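Local coordinates for dihydrodipicolinate synthase (Agrobacterium tumefaciens, PDB 3B4U), which probably catalyses the aldol-type condensation of pyruvate with an aldehyde such as aspartate semialdehyde, the reaction that leads to dihydrodipicolinate in lysine biosynthesis, at residues A9-P14 with V41-T46; T77-D82 with I102-P107; I136-I141 with T166-S171. All blocks are in the same frame, centred on the assembly; numbering follows the deposited sequence.

Contact 1. Residues A9-P14 with V41-T46; sequences AALTTP and VTLFGT
Ala9 and Thr42 are joined where the amide of Thr42 reaches the oxygen of Ala9, with Thr42 N 2.8 Å from Ala9 O and an angle of 166° at the hydrogen. Two residues further, Leu11 N returns the link to Thr42 O at 2.9 Å, bent to 154°. Between them Ala10 sits at the centre of an inverse gamma turn. With CG swung away from its own backbone N (chi1 -158°), Leu11 spreads its two methyls to Val41 and Leu43. Leu11 CD2 meets Leu43 CD2 at 3.6 Å, the two side chains running alongside and pointing the same way, while Leu11 CD1 reaches Val41 CG1 at 4.1 Å from an oblique direction.

These are neighbouring parallel strands of a TIM barrel, the ends of the beta-alpha-beta unit formed by strand 6-10, helix 23-35 and strand 40-43. Beyond the last direct bond the two segments diverge, and two waters fill in between the loops. Water 1 donates to Leu11 O and Thr13 OG1 and accepts from Phe44 N at 2.9 Å. Water 2 donates to Leu11 O and also to Thr42 O, 2.7 Å away, and takes the N-H of Gly45. Leu11 O is therefore gripped by both. Leu43 CB lies over the centre of the Phe44 ring. Further out, Phe65 of helix 57-67 packs on both Leu11 and Leu43, Thr42 OG1 is hydrogen-bonded to Ser8 OG, and Asn215 ties down Ala10 O and Thr12 N.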
ATOM      1  N   ALA B   9     -16.143   7.250  15.256  1.00  6.11           N
ATOM      2  CA  ALA B   9     -15.434   6.028  15.609  1.00  6.51           C
ATOM      3  C   ALA B   9     -14.594   5.586  14.443  1.00  6.52           C
ATOM      4  O   ALA B   9     -15.089   5.522  13.310  1.00  6.95           O
ATOM      5  CB  ALA B   9     -16.406   4.934  15.976  1.00  8.29           C
ATOM      6  N   ALA B  10     -13.333   5.242  14.690  1.00  6.11           N
ATOM      7  CA  ALA B  10     -12.493   4.583  13.690  1.00  6.68           C
ATOM      8  C   ALA B  10     -12.918   3.119  13.784  1.00  5.81           C
ATOM      9  O   ALA B  10     -12.323   2.310  14.488  1.00  5.69           O
ATOM     10  CB  ALA B  10     -10.994   4.772  14.025  1.00  7.96           C
ATOM     11  N   LEU B  11     -14.012   2.769  13.106  1.00  5.26           N
ATOM     12  CA  LEU B  11     -14.778   1.585  13.466  1.00  5.70           C
ATOM     13  C   LEU B  11     -13.970   0.318  13.213  1.00  5.42           C
ATOM     14  O   LEU B  11     -13.429   0.111  12.135  1.00  5.69           O
ATOM     15  CB  LEU B  11     -16.079   1.528  12.652  1.00  5.78           C
ATOM     16  CG  LEU B  11     -17.166   0.687  13.276  1.00  6.23           C
ATOM     17  CD1 LEU B  11     -17.821   1.407  14.448  1.00  8.28           C
ATOM     18  CD2 LEU B  11     -18.194   0.269  12.219  1.00  8.43           C
ATOM     19  N   THR B  12     -13.969  -0.577  14.185  1.00  5.30           N
ATOM     20  CA  THR B  12     -13.393  -1.902  14.016  1.00  5.68           C
ATOM     21  C   THR B  12     -14.284  -2.756  13.104  1.00  6.11           C
ATOM     22  O   THR B  12     -15.508  -2.608  13.074  1.00  6.89           O
ATOM     23  CB  THR B  12     -13.214  -2.550  15.402  1.00  6.40           C
ATOM     24  OG1 THR B  12     -14.394  -2.360  16.199  1.00  6.68           O
ATOM     25  CG2 THR B  12     -12.037  -1.930  16.145  1.00  6.87           C
ATOM     26  N   THR B  13     -13.627  -3.676  12.404  1.00  5.86           N
ATOM     27  CA  THR B  13     -14.281  -4.563  11.452  1.00  6.01           C
ATOM     28  C   THR B  13     -14.260  -5.960  12.043  1.00  6.38           C
ATOM     29  O   THR B  13     -13.175  -6.502  12.258  1.00  6.77           O
ATOM     30  CB  THR B  13     -13.560  -4.558  10.105  1.00  6.13           C
ATOM     31  OG1 THR B  13     -13.527  -3.222   9.575  1.00  6.60           O
ATOM     32  CG2 THR B  13     -14.259  -5.467   9.100  1.00  7.23           C
ATOM     33  N   PRO B  14     -15.432  -6.572  12.305  1.00  6.99           N
ATOM     34  CA  PRO B  14     -15.474  -7.907  12.881  1.00  7.31           C
ATOM     35  C   PRO B  14     -15.430  -8.973  11.806  1.00  7.41           C
ATOM     36  O   PRO B  14     -16.111  -8.856  10.797  1.00  7.74           O
ATOM     37  CB  PRO B  14     -16.815  -7.927  13.625  1.00  7.30           C
ATOM     38  CG  PRO B  14     -17.712  -7.033  12.802  1.00  6.99           C
ATOM     39  CD  PRO B  14     -16.778  -6.004  12.149  1.00  7.42           C
ATOM     40  N   VAL B  41     -19.461   7.324  11.956  1.00  5.95           N
ATOM     41  CA  VAL B  41     -18.524   6.225  11.990  1.00  5.75           C
ATOM     42  C   VAL B  41     -17.691   6.242  10.735  1.00  5.61           C
ATOM     43  O   VAL B  41     -18.193   6.481   9.636  1.00  6.34           O
ATOM     44  CB  VAL B  41     -19.271   4.858  12.183  1.00  6.29           C
ATOM     45  CG1 VAL B  41     -19.959   4.779  13.549  1.00  7.83           C
ATOM     46  CG2 VAL B  41     -20.287   4.559  11.053  1.00  8.05           C
ATOM     47  N   THR B  42     -16.414   5.954  10.911  1.00  5.38           N
ATOM     48  CA  THR B  42     -15.462   5.878   9.799  1.00  5.65           C
ATOM     49  C   THR B  42     -15.209   4.398   9.540  1.00  5.29           C
ATOM     50  O   THR B  42     -14.732   3.669  10.407  1.00  6.07           O
ATOM     51  CB  THR B  42     -14.155   6.593  10.114  1.00  5.49           C
ATOM     52  OG1 THR B  42     -14.421   7.980  10.265  1.00  6.00           O
ATOM     53  CG2 THR B  42     -13.153   6.419   9.010  1.00  6.67           C
ATOM     54  N   LEU B  43     -15.582   3.960   8.345  1.00  5.12           N
ATOM     55  CA  LEU B  43     -15.374   2.585   7.911  1.00  5.27           C
ATOM     56  C   LEU B  43     -14.102   2.463   7.119  1.00  4.95           C
ATOM     57  O   LEU B  43     -13.763   3.367   6.360  1.00  5.72           O
ATOM     58  CB  LEU B  43     -16.544   2.155   7.004  1.00  5.62           C
ATOM     59  CG  LEU B  43     -17.936   2.372   7.570  1.00  6.76           C
ATOM     60  CD1 LEU B  43     -18.962   1.773   6.611  1.00  8.64           C
ATOM     61  CD2 LEU B  43     -18.095   1.871   9.009  1.00  8.11           C
ATOM     62  N   PHE B  44     -13.388   1.353   7.268  1.00  5.24           N
ATOM     63  CA  PHE B  44     -12.252   1.049   6.413  1.00  5.93           C
ATOM     64  C   PHE B  44     -11.085   1.986   6.680  1.00  6.04           C
ATOM     65  O   PHE B  44     -10.271   2.222   5.781  1.00  6.36           O
ATOM     66  CB  PHE B  44     -12.599   1.028   4.887  1.00  6.15           C
ATOM     67  CG  PHE B  44     -13.990   0.547   4.563  1.00  6.38           C
ATOM     68  CD1 PHE B  44     -14.443  -0.690   4.950  1.00  7.47           C
ATOM     69  CD2 PHE B  44     -14.825   1.351   3.790  1.00  7.13           C
ATOM     70  CE1 PHE B  44     -15.714  -1.091   4.631  1.00  7.96           C
ATOM     71  CE2 PHE B  44     -16.110   0.898   3.460  1.00  7.24           C
ATOM     72  CZ  PHE B  44     -16.525  -0.298   3.889  1.00  8.01           C
ATOM     73  N   GLY B  45     -10.957   2.515   7.898  1.00  5.59           N
ATOM     74  CA  GLY B  45      -9.736   3.220   8.276  1.00  6.54           C
ATOM     75  C   GLY B  45      -8.703   2.239   8.795  1.00  6.13           C
ATOM     76  O   GLY B  45      -8.872   1.022   8.720  1.00  6.41           O
ATOM     77  N   THR B  46      -7.646   2.769   9.393  1.00  6.44           N
ATOM     78  CA  THR B  46      -6.575   1.945   9.914  1.00  6.62           C
ATOM     79  C   THR B  46      -7.098   0.967  10.975  1.00  6.64           C
ATOM     80  O   THR B  46      -6.809  -0.228  10.928  1.00  6.86           O
ATOM     81  CB  THR B  46      -5.471   2.839  10.465  1.00  7.04           C
ATOM     82  OG1 THR B  46      -4.985   3.702   9.421  1.00  7.09           O
ATOM     83  CG2 THR B  46      -4.310   2.040  11.034  1.00  8.36           C
TER
HETATM   84  O   HOH W   1     -14.236  -0.484   9.392  1.00  6.44           O
HETATM   85  O   HOH W   2     -12.425   2.207  10.423  1.00  7.59           O

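Contact 2. Residues T77-D82 with I102-P107; sequences TGVLVD and ILLAPP. With MG (magnesium ion), chain C.
The carboxylate of Asp82 brings OD1 to Pro107, whose CA lies 3.7 Å from Asp82 OD1 and slightly to one side of the carboxylate plane. The magnesium ion, bound by Asp82 OD2 at 2.1 Å, lies slightly to the other side, with water 3 further out on that side, 2.7 Å from Asp82 OD1 and also hydrogen-bonded to Leu80 O. Asp82 OD1 further accepts from Ser108 N, so both carboxylate oxygens are engaged and the group is fixed in rotation. Strand 75-79, helix 84-96 and strand 101-104 form a right-handed beta-alpha-beta unit of the TIM barrel, and the metal is held by the loop that follows the first strand. Waters 3, 6 and 7 and Asp82 OD2 of the second subunit also bind the magnesium ion, which thus bridges the two copies.

Within the sheet Val79 packs between Ile102 and Leu104 of the next strand. Val79 CG1, anti to the backbone N (chi1 174°), packs on Leu104 CD1 at 3.6 Å, and Val79 CG2 turns the other way along the strand to Ile102 CG2, also at 3.6 Å. Beyond the strand ends, Leu80 CD2 meets Ala105 CB at 3.7 Å. The backbone ladder links Leu103 N to Thr77 O, Val79 N to Leu103 O and Ala105 N to Val79 O. Past the ladder, waters 4 and 5 connect Val81 O with Ala105 O and Pro106 O. Thr77 OG1 is buried without a polar partner in the model; Ile102 CD1 packs against it at 3.3 Å.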
ATOM      1  N   THR B  77     -15.751   7.126   4.803  1.00  5.58           N
ATOM      2  CA  THR B  77     -15.049   5.963   4.283  1.00  5.19           C
ATOM      3  C   THR B  77     -13.572   6.233   4.121  1.00  5.15           C
ATOM      4  O   THR B  77     -13.175   7.180   3.419  1.00  5.86           O
ATOM      5  CB  THR B  77     -15.641   5.493   2.953  1.00  6.44           C
ATOM      6  OG1 THR B  77     -15.562   6.532   1.989  1.00  7.89           O
ATOM      7  CG2 THR B  77     -17.082   5.097   3.104  1.00  7.80           C
ATOM      8  N   GLY B  78     -12.738   5.374   4.688  1.00  5.13           N
ATOM      9  CA  GLY B  78     -11.307   5.404   4.434  1.00  5.44           C
ATOM     10  C   GLY B  78     -10.971   4.881   3.062  1.00  4.96           C
ATOM     11  O   GLY B  78     -11.566   3.913   2.598  1.00  5.89           O
ATOM     12  N   VAL B  79     -10.024   5.538   2.418  1.00  4.99           N
ATOM     13  CA  VAL B  79      -9.480   5.158   1.109  1.00  5.10           C
ATOM     14  C   VAL B  79      -7.974   5.165   1.289  1.00  4.79           C
ATOM     15  O   VAL B  79      -7.384   6.183   1.592  1.00  5.38           O
ATOM     16  CB  VAL B  79      -9.952   6.122  -0.006  1.00  5.39           C
ATOM     17  CG1 VAL B  79      -9.268   5.788  -1.321  1.00  6.75           C
ATOM     18  CG2 VAL B  79     -11.487   6.005  -0.186  1.00  6.52           C
ATOM     19  N   LEU B  80      -7.381   3.987   1.141  1.00  5.53           N
ATOM     20  CA  LEU B  80      -6.022   3.654   1.562  1.00  5.87           C
ATOM     21  C   LEU B  80      -5.261   2.974   0.460  1.00  6.53           C
ATOM     22  O   LEU B  80      -4.552   2.017   0.683  1.00  8.92           O
ATOM     23  CB  LEU B  80      -6.056   2.763   2.806  1.00  6.42           C
ATOM     24  CG  LEU B  80      -6.890   3.225   4.005  1.00  6.49           C
ATOM     25  CD1 LEU B  80      -6.828   2.185   5.137  1.00  7.78           C
ATOM     26  CD2 LEU B  80      -6.435   4.602   4.532  1.00  7.22           C
ATOM     27  N   VAL B  81      -5.422   3.434  -0.767  1.00  6.99           N
ATOM     28  CA  VAL B  81      -4.853   2.783  -1.967  1.00  7.21           C
ATOM     29  C   VAL B  81      -3.759   3.627  -2.605  1.00  6.84           C
ATOM     30  O   VAL B  81      -3.436   4.755  -2.168  1.00  8.30           O
ATOM     31  CB  VAL B  81      -5.947   2.419  -2.973  1.00  8.48           C
ATOM     32  CG1 VAL B  81      -6.894   1.404  -2.336  1.00 11.06           C
ATOM     33  CG2 VAL B  81      -6.671   3.666  -3.439  1.00 11.42           C
ATOM     34  N   ASP B  82      -3.130   3.065  -3.624  1.00  6.43           N
ATOM     35  CA  ASP B  82      -1.898   3.661  -4.141  1.00  6.47           C
ATOM     36  C   ASP B  82      -2.015   4.226  -5.540  1.00  6.53           C
ATOM     37  O   ASP B  82      -1.108   4.923  -5.989  1.00  8.51           O
ATOM     38  CB  ASP B  82      -0.757   2.659  -4.050  1.00  6.32           C
ATOM     39  CG  ASP B  82      -0.676   2.069  -2.658  1.00  6.39           C
ATOM     40  OD1 ASP B  82      -0.761   2.876  -1.696  1.00  6.77           O
ATOM     41  OD2 ASP B  82      -0.573   0.835  -2.531  1.00  6.64           O
ATOM     42  N   ILE B 102     -14.668  11.468   2.750  1.00  6.35           N
ATOM     43  CA  ILE B 102     -13.644  10.477   2.500  1.00  5.52           C
ATOM     44  C   ILE B 102     -12.457  10.769   3.416  1.00  5.75           C
ATOM     45  O   ILE B 102     -12.051  11.910   3.536  1.00  6.16           O
ATOM     46  CB  ILE B 102     -13.155  10.565   1.034  1.00  6.18           C
ATOM     47  CG1 ILE B 102     -14.324  10.500   0.035  1.00  6.99           C
ATOM     48  CG2 ILE B 102     -12.117   9.455   0.745  1.00  6.75           C
ATOM     49  CD1 ILE B 102     -15.200   9.273   0.165  1.00  8.35           C
ATOM     50  N   LEU B 103     -11.889   9.733   4.032  1.00  5.03           N
ATOM     51  CA  LEU B 103     -10.611   9.829   4.731  1.00  5.13           C
ATOM     52  C   LEU B 103      -9.589   9.263   3.782  1.00  5.23           C
ATOM     53  O   LEU B 103      -9.506   8.046   3.613  1.00  5.52           O
ATOM     54  CB  LEU B 103     -10.671   9.063   6.041  1.00  5.57           C
ATOM     55  CG  LEU B 103      -9.343   9.027   6.802  1.00  5.85           C
ATOM     56  CD1 LEU B 103      -8.914  10.432   7.241  1.00  7.44           C
ATOM     57  CD2 LEU B 103      -9.439   8.088   8.011  1.00  7.57           C
ATOM     58  N   LEU B 104      -8.857  10.142   3.113  1.00  5.02           N
ATOM     59  CA  LEU B 104      -7.992   9.762   2.011  1.00  5.10           C
ATOM     60  C   LEU B 104      -6.532   9.788   2.405  1.00  5.20           C
ATOM     61  O   LEU B 104      -5.942  10.839   2.653  1.00  5.40           O
ATOM     62  CB  LEU B 104      -8.228  10.699   0.828  1.00  5.84           C
ATOM     63  CG  LEU B 104      -7.451  10.397  -0.446  1.00  6.45           C
ATOM     64  CD1 LEU B 104      -7.789   9.031  -1.041  1.00  6.83           C
ATOM     65  CD2 LEU B 104      -7.671  11.509  -1.473  1.00  7.58           C
ATOM     66  N   ALA B 105      -5.929   8.608   2.419  1.00  5.01           N
ATOM     67  CA  ALA B 105      -4.505   8.501   2.631  1.00  5.70           C
ATOM     68  C   ALA B 105      -3.759   8.840   1.348  1.00  6.00           C
ATOM     69  O   ALA B 105      -4.244   8.573   0.261  1.00  6.08           O
ATOM     70  CB  ALA B 105      -4.114   7.091   3.095  1.00  6.96           C
ATOM     71  N   PRO B 106      -2.545   9.386   1.473  1.00  5.92           N
ATOM     72  CA  PRO B 106      -1.659   9.427   0.307  1.00  6.31           C
ATOM     73  C   PRO B 106      -1.280   7.987  -0.080  1.00  6.65           C
ATOM     74  O   PRO B 106      -1.402   7.079   0.728  1.00  6.81           O
ATOM     75  CB  PRO B 106      -0.434  10.180   0.818  1.00  6.22           C
ATOM     76  CG  PRO B 106      -0.386   9.781   2.266  1.00  6.50           C
ATOM     77  CD  PRO B 106      -1.828   9.754   2.716  1.00  6.08           C
ATOM     78  N   PRO B 107      -0.811   7.803  -1.307  1.00  7.11           N
ATOM     79  CA  PRO B 107      -0.330   6.507  -1.720  1.00  7.51           C
ATOM     80  C   PRO B 107       0.871   6.082  -0.856  1.00  7.19           C
ATOM     81  O   PRO B 107       1.665   6.927  -0.436  1.00  8.20           O
ATOM     82  CB  PRO B 107       0.035   6.754  -3.181  1.00  7.88           C
ATOM     83  CG  PRO B 107       0.416   8.221  -3.238  1.00  8.35           C
ATOM     84  CD  PRO B 107      -0.553   8.844  -2.316  1.00  6.69           C
TER
HETATM   85 MG    MG C 295      -1.114  -0.371  -0.878  1.00  6.53          MG
HETATM   86  O   HOH W   3      -1.990   1.251   0.013  1.00  8.24           O
HETATM   87  O   HOH W   4      -5.513   6.365  -1.104  1.00  8.29           O
HETATM   88  O   HOH W   5      -2.269   4.500   0.819  1.00 10.43           O
HETATM   89  O   HOH W   6       0.549   0.082   0.289  1.00  9.95           O
HETATM   90  O   HOH W   7      -2.793  -0.805  -2.038  1.00  8.87           O

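Contact 3. Residues I136-I141 with T166-S171; sequences ILVYNI and TGVKDS
Leu137 folds over Gly167, placing its CD2 3.6 Å from Gly167 CA, on a residue without a side chain. The two strands are adjacent parallel members of the TIM barrel, with a ladder regular from Val138 N on Gly167 O to Ser171 N on Asn140 O; at its start Ile136 O accepts from Thr166 N, one residue early for the pattern. Tyr139 and Lys169, consistent with the active-site tyrosine and Schiff-base lysine of this family, point the same way into the barrel, both with CG anti to the backbone N (chi1 -167° and 176°). The lysine bends at chi2 (62°). Lys169 CG passes Tyr139 CD1 at 3.8 Å, and its NZ goes on to Ile210 O. Ile141 CG2 covers one face of the tyrosine ring, and Ser171 OG lies at its edge. Water 8 joins Tyr139 OH to Ser171 OG, and Thr46 is the second partner of the hydroxyl.

On the outward face Asn140 and Asp170 run side by side. Asn140 OD1 is held by Leu149 N, while Asp170 OD1 accepts from Ser172 OG and Asp170 OD2 from Thr178 OG1. Asn140 ND2 donates to Asp170 OD1 at 3.1 Å, coming from above the carboxylate plane.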
ATOM      1  N   ILE B 136     -13.196  15.843   1.337  1.00  6.48           N
ATOM      2  CA  ILE B 136     -12.032  14.982   1.502  1.00  6.53           C
ATOM      3  C   ILE B 136     -11.222  15.437   2.712  1.00  6.38           C
ATOM      4  O   ILE B 136     -10.814  16.610   2.791  1.00  6.44           O
ATOM      5  CB  ILE B 136     -11.119  15.037   0.273  1.00  6.97           C
ATOM      6  CG1 ILE B 136     -11.875  14.778  -1.033  1.00  8.92           C
ATOM      7  CG2 ILE B 136      -9.961  14.076   0.430  1.00  8.19           C
ATOM      8  CD1 ILE B 136     -12.504  13.517  -1.130  1.00  9.73           C
ATOM      9  N   LEU B 137     -11.008  14.494   3.622  1.00  5.54           N
ATOM     10  CA  LEU B 137     -10.123  14.672   4.764  1.00  5.82           C
ATOM     11  C   LEU B 137      -8.828  13.965   4.435  1.00  5.75           C
ATOM     12  O   LEU B 137      -8.804  12.740   4.256  1.00  6.87           O
ATOM     13  CB  LEU B 137     -10.730  14.025   6.011  1.00  5.50           C
ATOM     14  CG  LEU B 137     -12.140  14.507   6.349  1.00  6.46           C
ATOM     15  CD1 LEU B 137     -12.739  13.623   7.457  1.00  7.69           C
ATOM     16  CD2 LEU B 137     -12.154  15.976   6.735  1.00  8.24           C
ATOM     17  N   VAL B 138      -7.709  14.678   4.300  1.00  5.51           N
ATOM     18  CA  VAL B 138      -6.455  14.022   3.965  1.00  5.38           C
ATOM     19  C   VAL B 138      -5.832  13.445   5.232  1.00  5.57           C
ATOM     20  O   VAL B 138      -5.857  14.048   6.301  1.00  5.99           O
ATOM     21  CB  VAL B 138      -5.514  14.968   3.180  1.00  5.83           C
ATOM     22  CG1 VAL B 138      -6.151  15.302   1.837  1.00  7.71           C
ATOM     23  CG2 VAL B 138      -5.131  16.198   3.956  1.00  7.38           C
ATOM     24  N   TYR B 139      -5.262  12.255   5.087  1.00  5.20           N
ATOM     25  CA  TYR B 139      -4.886  11.433   6.259  1.00  5.83           C
ATOM     26  C   TYR B 139      -3.378  11.436   6.457  1.00  5.52           C
ATOM     27  O   TYR B 139      -2.635  10.881   5.653  1.00  6.14           O
ATOM     28  CB  TYR B 139      -5.415  10.011   6.033  1.00  6.34           C
ATOM     29  CG  TYR B 139      -5.421   9.072   7.204  1.00  6.30           C
ATOM     30  CD1 TYR B 139      -5.204   9.464   8.524  1.00  6.88           C
ATOM     31  CD2 TYR B 139      -5.696   7.725   6.974  1.00  6.87           C
ATOM     32  CE1 TYR B 139      -5.279   8.530   9.572  1.00  7.79           C
ATOM     33  CE2 TYR B 139      -5.812   6.812   8.003  1.00  7.93           C
ATOM     34  CZ  TYR B 139      -5.608   7.230   9.295  1.00  8.00           C
ATOM     35  OH  TYR B 139      -5.672   6.293  10.301  1.00  9.56           O
ATOM     36  N   ASN B 140      -2.950  12.090   7.530  1.00  5.74           N
ATOM     37  CA  ASN B 140      -1.549  12.199   7.887  1.00  5.76           C
ATOM     38  C   ASN B 140      -1.215  11.205   8.992  1.00  5.73           C
ATOM     39  O   ASN B 140      -1.423  11.471  10.177  1.00  6.81           O
ATOM     40  CB  ASN B 140      -1.240  13.628   8.361  1.00  6.22           C
ATOM     41  CG  ASN B 140       0.230  13.843   8.601  1.00  6.32           C
ATOM     42  OD1 ASN B 140       1.041  13.474   7.780  1.00  7.01           O
ATOM     43  ND2 ASN B 140       0.582  14.482   9.721  1.00  7.76           N
ATOM     44  N   ILE B 141      -0.705  10.059   8.594  1.00  6.06           N
ATOM     45  CA  ILE B 141      -0.370   8.982   9.534  1.00  7.10           C
ATOM     46  C   ILE B 141       0.981   8.381   9.158  1.00  6.98           C
ATOM     47  O   ILE B 141       1.110   7.210   8.776  1.00  7.69           O
ATOM     48  CB  ILE B 141      -1.527   7.975   9.689  1.00  7.47           C
ATOM     49  CG1 ILE B 141      -1.213   6.994  10.834  1.00  8.50           C
ATOM     50  CG2 ILE B 141      -1.899   7.278   8.374  1.00  8.34           C
ATOM     51  CD1 ILE B 141      -2.380   6.147  11.247  1.00 10.93           C
ATOM     52  N   THR B 166     -11.332  19.462   2.764  1.00  6.98           N
ATOM     53  CA  THR B 166     -12.079  20.087   3.816  1.00  7.12           C
ATOM     54  C   THR B 166     -11.503  19.846   5.208  1.00  6.90           C
ATOM     55  O   THR B 166     -12.000  20.408   6.178  1.00  7.27           O
ATOM     56  CB  THR B 166     -13.559  19.699   3.790  1.00  7.27           C
ATOM     57  OG1 THR B 166     -13.661  18.292   4.030  1.00  7.19           O
ATOM     58  CG2 THR B 166     -14.218  20.054   2.449  1.00  8.50           C
ATOM     59  N   GLY B 167     -10.459  19.033   5.313  1.00  6.42           N
ATOM     60  CA  GLY B 167      -9.901  18.759   6.613  1.00  6.32           C
ATOM     61  C   GLY B 167      -8.695  17.865   6.503  1.00  6.00           C
ATOM     62  O   GLY B 167      -8.285  17.434   5.423  1.00  6.18           O
ATOM     63  N   VAL B 168      -8.115  17.642   7.684  1.00  5.62           N
ATOM     64  CA  VAL B 168      -6.925  16.841   7.854  1.00  6.06           C
ATOM     65  C   VAL B 168      -7.139  15.949   9.064  1.00  5.95           C
ATOM     66  O   VAL B 168      -7.478  16.460  10.130  1.00  6.41           O
ATOM     67  CB  VAL B 168      -5.676  17.707   8.106  1.00  6.59           C
ATOM     68  CG1 VAL B 168      -4.411  16.811   8.242  1.00  7.00           C
ATOM     69  CG2 VAL B 168      -5.451  18.719   6.988  1.00  8.47           C
ATOM     70  N   LYS B 169      -6.887  14.647   8.924  1.00  5.76           N
ATOM     71  CA  LYS B 169      -6.768  13.789  10.096  1.00  5.88           C
ATOM     72  C   LYS B 169      -5.292  13.680  10.400  1.00  5.76           C
ATOM     73  O   LYS B 169      -4.532  13.019   9.687  1.00  5.51           O
ATOM     74  CB  LYS B 169      -7.384  12.409   9.838  1.00  5.93           C
ATOM     75  CG  LYS B 169      -7.204  11.450  11.007  1.00  6.16           C
ATOM     76  CD  LYS B 169      -7.866  11.916  12.292  1.00  6.71           C
ATOM     77  CE  LYS B 169      -7.624  10.976  13.443  1.00  6.44           C
ATOM     78  NZ  LYS B 169      -8.355  11.477  14.666  1.00  7.42           N
ATOM     79  N   ASP B 170      -4.868  14.388  11.455  1.00  5.84           N
ATOM     80  CA  ASP B 170      -3.487  14.442  11.815  1.00  6.37           C
ATOM     81  C   ASP B 170      -3.228  13.449  12.916  1.00  6.50           C
ATOM     82  O   ASP B 170      -3.508  13.713  14.086  1.00  6.74           O
ATOM     83  CB  ASP B 170      -3.099  15.856  12.270  1.00  7.52           C
ATOM     84  CG  ASP B 170      -1.657  15.954  12.664  1.00  7.09           C
ATOM     85  OD1 ASP B 170      -0.892  15.013  12.390  1.00  8.25           O
ATOM     86  OD2 ASP B 170      -1.294  16.989  13.254  1.00  8.57           O
ATOM     87  N   SER B 171      -2.676  12.319  12.524  1.00  6.47           N
ATOM     88  CA  SER B 171      -2.303  11.239  13.427  1.00  7.25           C
ATOM     89  C   SER B 171      -0.777  11.189  13.562  1.00  8.44           C
ATOM     90  O   SER B 171      -0.223  10.160  13.859  1.00 11.25           O
ATOM     91  CB  SER B 171      -2.876   9.915  12.947  1.00  7.68           C
ATOM     92  OG  SER B 171      -4.276  10.012  13.049  1.00  8.94           O
TER
HETATM   93  O   HOH W   8      -5.322   7.368  12.807  1.00 15.22           O

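Overall arrangement
The three contacts lie on one parallel sheet and follow one another along the chain. Contact 1 is joined to contact 2 by the neighbouring strands 40-43 and 75-79, where Leu43 O and Gly78 N are 2.8 Å apart. Contact 2 meets contact 3 through Ile102 O and Leu137 N, also 2.8 Å apart. Contacts 1 and 3, with centres about 15 Å apart, meet at the loop ends: Thr46 OG1 lies 2.8 Å from Tyr139 OH and is also hydrogen-bonded to Tyr109 OH of the second subunit, an arrangement resembling the Tyr-Thr-Tyr relay at the active site of this family. The magnesium ion of contact 2 is about 12 Å from the side chain of Ile141 in contact 3.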